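Local coordinates for extracellular protein 11-1 (Passalora fulva, PDB 6ZUS) that is a secreted avirulence effector of a fungal plant pathogen that binds zinc and is probably recognised by plant resistance proteins, at residues A[42-53]-A[97-108]. Sequence-based numbering, arbitrary orientation.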
loop_
_atom_site.group_PDB
_atom_site.type_symbol
_atom_site.label_atom_id
_atom_site.label_comp_id
_atom_site.label_asym_id
_atom_site.label_seq_id
_atom_site.Cartn_x
_atom_site.Cartn_y
_atom_site.Cartn_z
ATOM N N LYS A 42 -4.191 7.013 5.666
ATOM C CA LYS A 42 -5.426 7.832 5.731
ATOM C C LYS A 42 -6.627 6.902 5.569
ATOM O O LYS A 42 -6.768 6.260 4.503
ATOM C CB LYS A 42 -5.555 8.848 4.597
ATOM C CG LYS A 42 -4.644 10.057 4.624
ATOM C CD LYS A 42 -4.979 10.970 3.420
ATOM C CE LYS A 42 -4.003 12.133 3.250
ATOM N NZ LYS A 42 -4.232 12.891 1.990
ATOM N N LYS A 43 -7.516 6.862 6.552
ATOM C CA LYS A 43 -8.677 5.895 6.504
ATOM C C LYS A 43 -9.995 6.635 6.196
ATOM O O LYS A 43 -11.039 5.946 6.027
ATOM C CB LYS A 43 -8.628 5.002 7.754
ATOM C CG LYS A 43 -7.239 4.381 7.941
ATOM C CD LYS A 43 -7.132 3.051 8.546
ATOM C CE LYS A 43 -5.695 2.568 8.551
ATOM N NZ LYS A 43 -4.838 3.537 9.272
ATOM N N ASN A 44 -9.923 7.935 5.908
ATOM C CA ASN A 44 -11.112 8.762 5.603
ATOM C C ASN A 44 -10.905 9.524 4.298
ATOM O O ASN A 44 -11.441 10.641 4.163
ATOM C CB ASN A 44 -11.434 9.713 6.748
ATOM C CG ASN A 44 -10.301 10.679 6.977
ATOM O OD1 ASN A 44 -9.212 10.505 6.426
ATOM N ND2 ASN A 44 -10.550 11.702 7.784
ATOM N N ASP A 45 -10.289 8.884 3.304
ATOM C CA ASP A 45 -10.263 9.467 1.939
ATOM C C ASP A 45 -11.705 9.662 1.426
ATOM O O ASP A 45 -12.581 8.830 1.729
ATOM C CB ASP A 45 -9.448 8.603 0.984
ATOM C CG ASP A 45 -9.235 9.252 -0.376
ATOM O OD1 ASP A 45 -8.385 10.159 -0.434
ATOM O OD2 ASP A 45 -9.923 8.851 -1.351
ATOM N N ALA A 46 -11.937 10.692 0.616
ATOM C CA ALA A 46 -13.235 10.944 -0.039
ATOM C C ALA A 46 -13.712 9.696 -0.797
ATOM O O ALA A 46 -14.954 9.473 -0.858
ATOM C CB ALA A 46 -13.099 12.124 -0.968
ATOM N N CYS A 47 -12.798 8.904 -1.401
ATOM C CA CYS A 47 -13.137 7.662 -2.172
ATOM C C CYS A 47 -13.412 6.445 -1.279
ATOM O O CYS A 47 -13.808 5.396 -1.826
ATOM C CB CYS A 47 -12.048 7.315 -3.175
ATOM S SG CYS A 47 -11.877 8.664 -4.372
ATOM N N GLN A 48 -13.237 6.548 0.031
ATOM C CA GLN A 48 -13.416 5.391 0.950
ATOM C C GLN A 48 -14.929 5.087 1.118
ATOM O O GLN A 48 -15.689 6.005 1.465
ATOM C CB GLN A 48 -12.804 5.660 2.336
ATOM C CG GLN A 48 -12.450 4.382 3.087
ATOM C CD GLN A 48 -11.341 3.618 2.378
ATOM O OE1 GLN A 48 -10.361 4.206 1.919
ATOM N NE2 GLN A 48 -11.500 2.309 2.300
ATOM N N GLY A 49 -15.342 3.827 0.937
ATOM C CA GLY A 49 -16.650 3.331 1.368
ATOM C C GLY A 49 -16.610 2.836 2.790
ATOM O O GLY A 49 -15.778 3.298 3.618
ATOM N N ALA A 50 -17.532 1.938 3.110
ATOM C CA ALA A 50 -17.720 1.424 4.479
ATOM C C ALA A 50 -16.685 0.326 4.794
ATOM O O ALA A 50 -15.961 -0.163 3.866
ATOM C CB ALA A 50 -19.138 0.919 4.618
ATOM N N ASP A 51 -16.625 -0.059 6.059
ATOM C CA ASP A 51 -15.981 -1.309 6.529
ATOM C C ASP A 51 -14.450 -1.150 6.662
ATOM O O ASP A 51 -13.796 -2.134 7.080
ATOM C CB ASP A 51 -16.391 -2.507 5.663
ATOM C CG ASP A 51 -17.786 -3.035 5.993
ATOM O OD1 ASP A 51 -18.165 -2.985 7.186
ATOM O OD2 ASP A 51 -18.456 -3.509 5.087
ATOM N N GLY A 52 -13.875 0.005 6.331
ATOM C CA GLY A 52 -12.451 0.264 6.593
ATOM C C GLY A 52 -11.531 -0.765 5.937
ATOM O O GLY A 52 -11.704 -1.072 4.743
ATOM N N PHE A 53 -10.526 -1.217 6.688
ATOM C CA PHE A 53 -9.342 -1.950 6.186
ATOM C C PHE A 53 -9.267 -3.273 6.929
ATOM O O PHE A 53 -9.615 -3.339 8.114
ATOM C CB PHE A 53 -8.046 -1.157 6.397
ATOM C CG PHE A 53 -7.997 0.098 5.579
ATOM C CD1 PHE A 53 -8.893 1.124 5.819
ATOM C CD2 PHE A 53 -7.175 0.197 4.485
ATOM C CE1 PHE A 53 -8.903 2.273 5.041
ATOM C CE2 PHE A 53 -7.156 1.346 3.713
ATOM C CZ PHE A 53 -8.016 2.390 3.991
ATOM N N PHE A 97 -12.460 13.995 -6.884
ATOM C CA PHE A 97 -11.411 13.011 -6.496
ATOM C C PHE A 97 -11.371 11.908 -7.541
ATOM O O PHE A 97 -12.409 11.378 -7.988
ATOM C CB PHE A 97 -11.694 12.436 -5.104
ATOM C CG PHE A 97 -11.545 13.464 -4.015
ATOM C CD1 PHE A 97 -12.578 14.353 -3.721
ATOM C CD2 PHE A 97 -10.377 13.543 -3.267
ATOM C CE1 PHE A 97 -12.444 15.289 -2.706
ATOM C CE2 PHE A 97 -10.244 14.490 -2.262
ATOM C CZ PHE A 97 -11.266 15.385 -2.003
ATOM N N ASP A 98 -10.161 11.608 -7.972
ATOM C CA ASP A 98 -9.907 10.427 -8.812
ATOM C C ASP A 98 -9.767 9.212 -7.889
ATOM O O ASP A 98 -8.845 9.193 -7.075
ATOM C CB ASP A 98 -8.672 10.660 -9.669
ATOM C CG ASP A 98 -8.475 9.632 -10.770
ATOM O OD1 ASP A 98 -9.219 8.599 -10.783
ATOM O OD2 ASP A 98 -7.580 9.900 -11.640
ATOM N N CYS A 99 -10.633 8.224 -8.064
ATOM C CA CYS A 99 -10.664 7.017 -7.208
ATOM C C CYS A 99 -9.961 5.831 -7.886
ATOM O O CYS A 99 -9.979 4.755 -7.289
ATOM C CB CYS A 99 -12.086 6.648 -6.826
ATOM S SG CYS A 99 -13.025 7.981 -6.010
ATOM N N ASP A 100 -9.289 6.054 -9.019
ATOM C CA ASP A 100 -8.436 5.023 -9.671
ATOM C C ASP A 100 -7.360 4.583 -8.684
ATOM O O ASP A 100 -6.988 5.380 -7.804
ATOM C CB ASP A 100 -7.825 5.538 -10.980
ATOM C CG ASP A 100 -8.866 5.594 -12.137
ATOM O OD1 ASP A 100 -10.093 5.225 -11.922
ATOM O OD2 ASP A 100 -8.478 6.005 -13.274
ATOM N N VAL A 101 -6.885 3.358 -8.815
ATOM C CA VAL A 101 -6.030 2.751 -7.759
ATOM C C VAL A 101 -4.756 3.591 -7.598
ATOM O O VAL A 101 -4.316 3.775 -6.449
ATOM C CB VAL A 101 -5.705 1.259 -7.968
ATOM C CG1 VAL A 101 -6.971 0.430 -7.940
ATOM C CG2 VAL A 101 -4.922 1.018 -9.237
ATOM N N LYS A 102 -4.167 4.125 -8.654
ATOM C CA LYS A 102 -2.908 4.894 -8.485
ATOM C C LYS A 102 -3.105 6.132 -7.598
ATOM O O LYS A 102 -2.466 6.252 -6.541
ATOM C CB LYS A 102 -2.325 5.240 -9.843
ATOM C CG LYS A 102 -1.169 6.202 -9.777
ATOM C CD LYS A 102 -0.714 6.507 -11.184
ATOM C CE LYS A 102 0.604 7.227 -11.311
ATOM N NZ LYS A 102 0.693 8.343 -10.364
ATOM N N PRO A 103 -3.966 7.115 -7.969
ATOM C CA PRO A 103 -4.123 8.331 -7.161
ATOM C C PRO A 103 -4.651 7.992 -5.762
ATOM O O PRO A 103 -4.183 8.635 -4.805
ATOM C CB PRO A 103 -5.077 9.244 -7.975
ATOM C CG PRO A 103 -5.745 8.324 -8.949
ATOM C CD PRO A 103 -4.747 7.205 -9.227
ATOM N N TYR A 104 -5.631 7.078 -5.672
ATOM C CA TYR A 104 -6.209 6.662 -4.367
ATOM C C TYR A 104 -5.074 6.159 -3.457
ATOM O O TYR A 104 -4.952 6.598 -2.312
ATOM C CB TYR A 104 -7.302 5.614 -4.549
ATOM C CG TYR A 104 -7.714 4.942 -3.269
ATOM C CD1 TYR A 104 -8.564 5.540 -2.340
ATOM C CD2 TYR A 104 -7.273 3.667 -2.974
ATOM C CE1 TYR A 104 -8.910 4.921 -1.145
ATOM C CE2 TYR A 104 -7.602 3.032 -1.787
ATOM C CZ TYR A 104 -8.423 3.648 -0.865
ATOM O OH TYR A 104 -8.691 2.966 0.285
ATOM N N THR A 105 -4.264 5.204 -3.932
ATOM C CA THR A 105 -3.155 4.605 -3.142
ATOM C C THR A 105 -2.203 5.706 -2.687
ATOM O O THR A 105 -1.800 5.766 -1.502
ATOM C CB THR A 105 -2.421 3.508 -3.933
ATOM O OG1 THR A 105 -3.387 2.523 -4.317
ATOM C CG2 THR A 105 -1.284 2.962 -3.089
ATOM N N GLU A 106 -1.838 6.600 -3.595
ATOM C CA GLU A 106 -0.880 7.689 -3.255
ATOM C C GLU A 106 -1.458 8.623 -2.183
ATOM O O GLU A 106 -0.680 8.994 -1.273
ATOM C CB GLU A 106 -0.454 8.420 -4.520
ATOM C CG GLU A 106 0.395 7.556 -5.387
ATOM C CD GLU A 106 0.903 8.251 -6.643
ATOM O OE1 GLU A 106 0.323 9.337 -6.956
ATOM O OE2 GLU A 106 1.913 7.770 -7.265
ATOM N N ARG A 107 -2.773 8.915 -2.211
ATOM C CA ARG A 107 -3.425 9.736 -1.139
ATOM C C ARG A 107 -3.440 8.995 0.204
ATOM O O ARG A 107 -3.129 9.607 1.230
ATOM C CB ARG A 107 -4.835 10.180 -1.534
ATOM C CG ARG A 107 -4.829 11.165 -2.708
ATOM C CD ARG A 107 -6.169 11.878 -2.826
ATOM N NE ARG A 107 -7.291 10.939 -2.892
ATOM C CZ ARG A 107 -7.759 10.388 -4.006
ATOM N NH1 ARG A 107 -7.284 10.754 -5.178
ATOM N NH2 ARG A 107 -8.766 9.528 -3.946
ATOM N N VAL A 108 -3.772 7.716 0.198
ATOM C CA VAL A 108 -3.994 6.931 1.438
ATOM C C VAL A 108 -2.645 6.548 2.073
ATOM O O VAL A 108 -2.552 6.611 3.318
ATOM C CB VAL A 108 -4.890 5.720 1.099
ATOM C CG1 VAL A 108 -4.858 4.656 2.177
ATOM C CG2 VAL A 108 -6.308 6.213 0.812
#
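The disulfide C47-C99 ties the loop that follows helix 31-40 to the short link between strand 96-98 and helix 101-109. Beside it, R107 of the helix grips D45 side-on. R107 NE gives a nearly straight bond to D45 OD1 at 2.8 Å. R107 NH2 reaches D45 OD2 in the same way. Both oxygens are met on their syn side, with carboxylate and guanidinium only 17° from coplanar. D45 has CG anti to the backbone N (chi1 -172°), which carries the carboxylate toward the helix. Its OD2 also takes the N-H of C47 from above the carboxylate plane, closing an Asx turn inside the type I turn D45-Q48. The other edge of the guanidinium is used too: NH1 and NH2 both donate to the backbone O of D98, from one face of that carbonyl. R107 thus joins loop, strand end and helix, and its rotation is fixed by four bonds. The positive charge probably stabilises the buried carboxylate. CB of A46 sits over the centre of the F97 ring in a CH-pi contact, 3.5 Å from the centroid. On the inner side, Y104 OH donates to Q48 OE1 at 2.6 Å, in the amide plane and on a lone pair. The chain of Q48 bends at chi2 (65°) on its way to the hydroxyl. The Y104 side chain also touches A82 and V85 of strand 71-86, and F53 CZ lies 3.8 Å from Y104 OH. At the far end, K42 N donates to V108 O at 2.9 Å, and the extended K42 side chain runs past R107 O. The disulfide and the D45-R107 salt bridge together hold the loop 42-53 against the strand-to-helix link and the helix. Disulfide cross-links of this kind are common in small cysteine-rich fungal effectors.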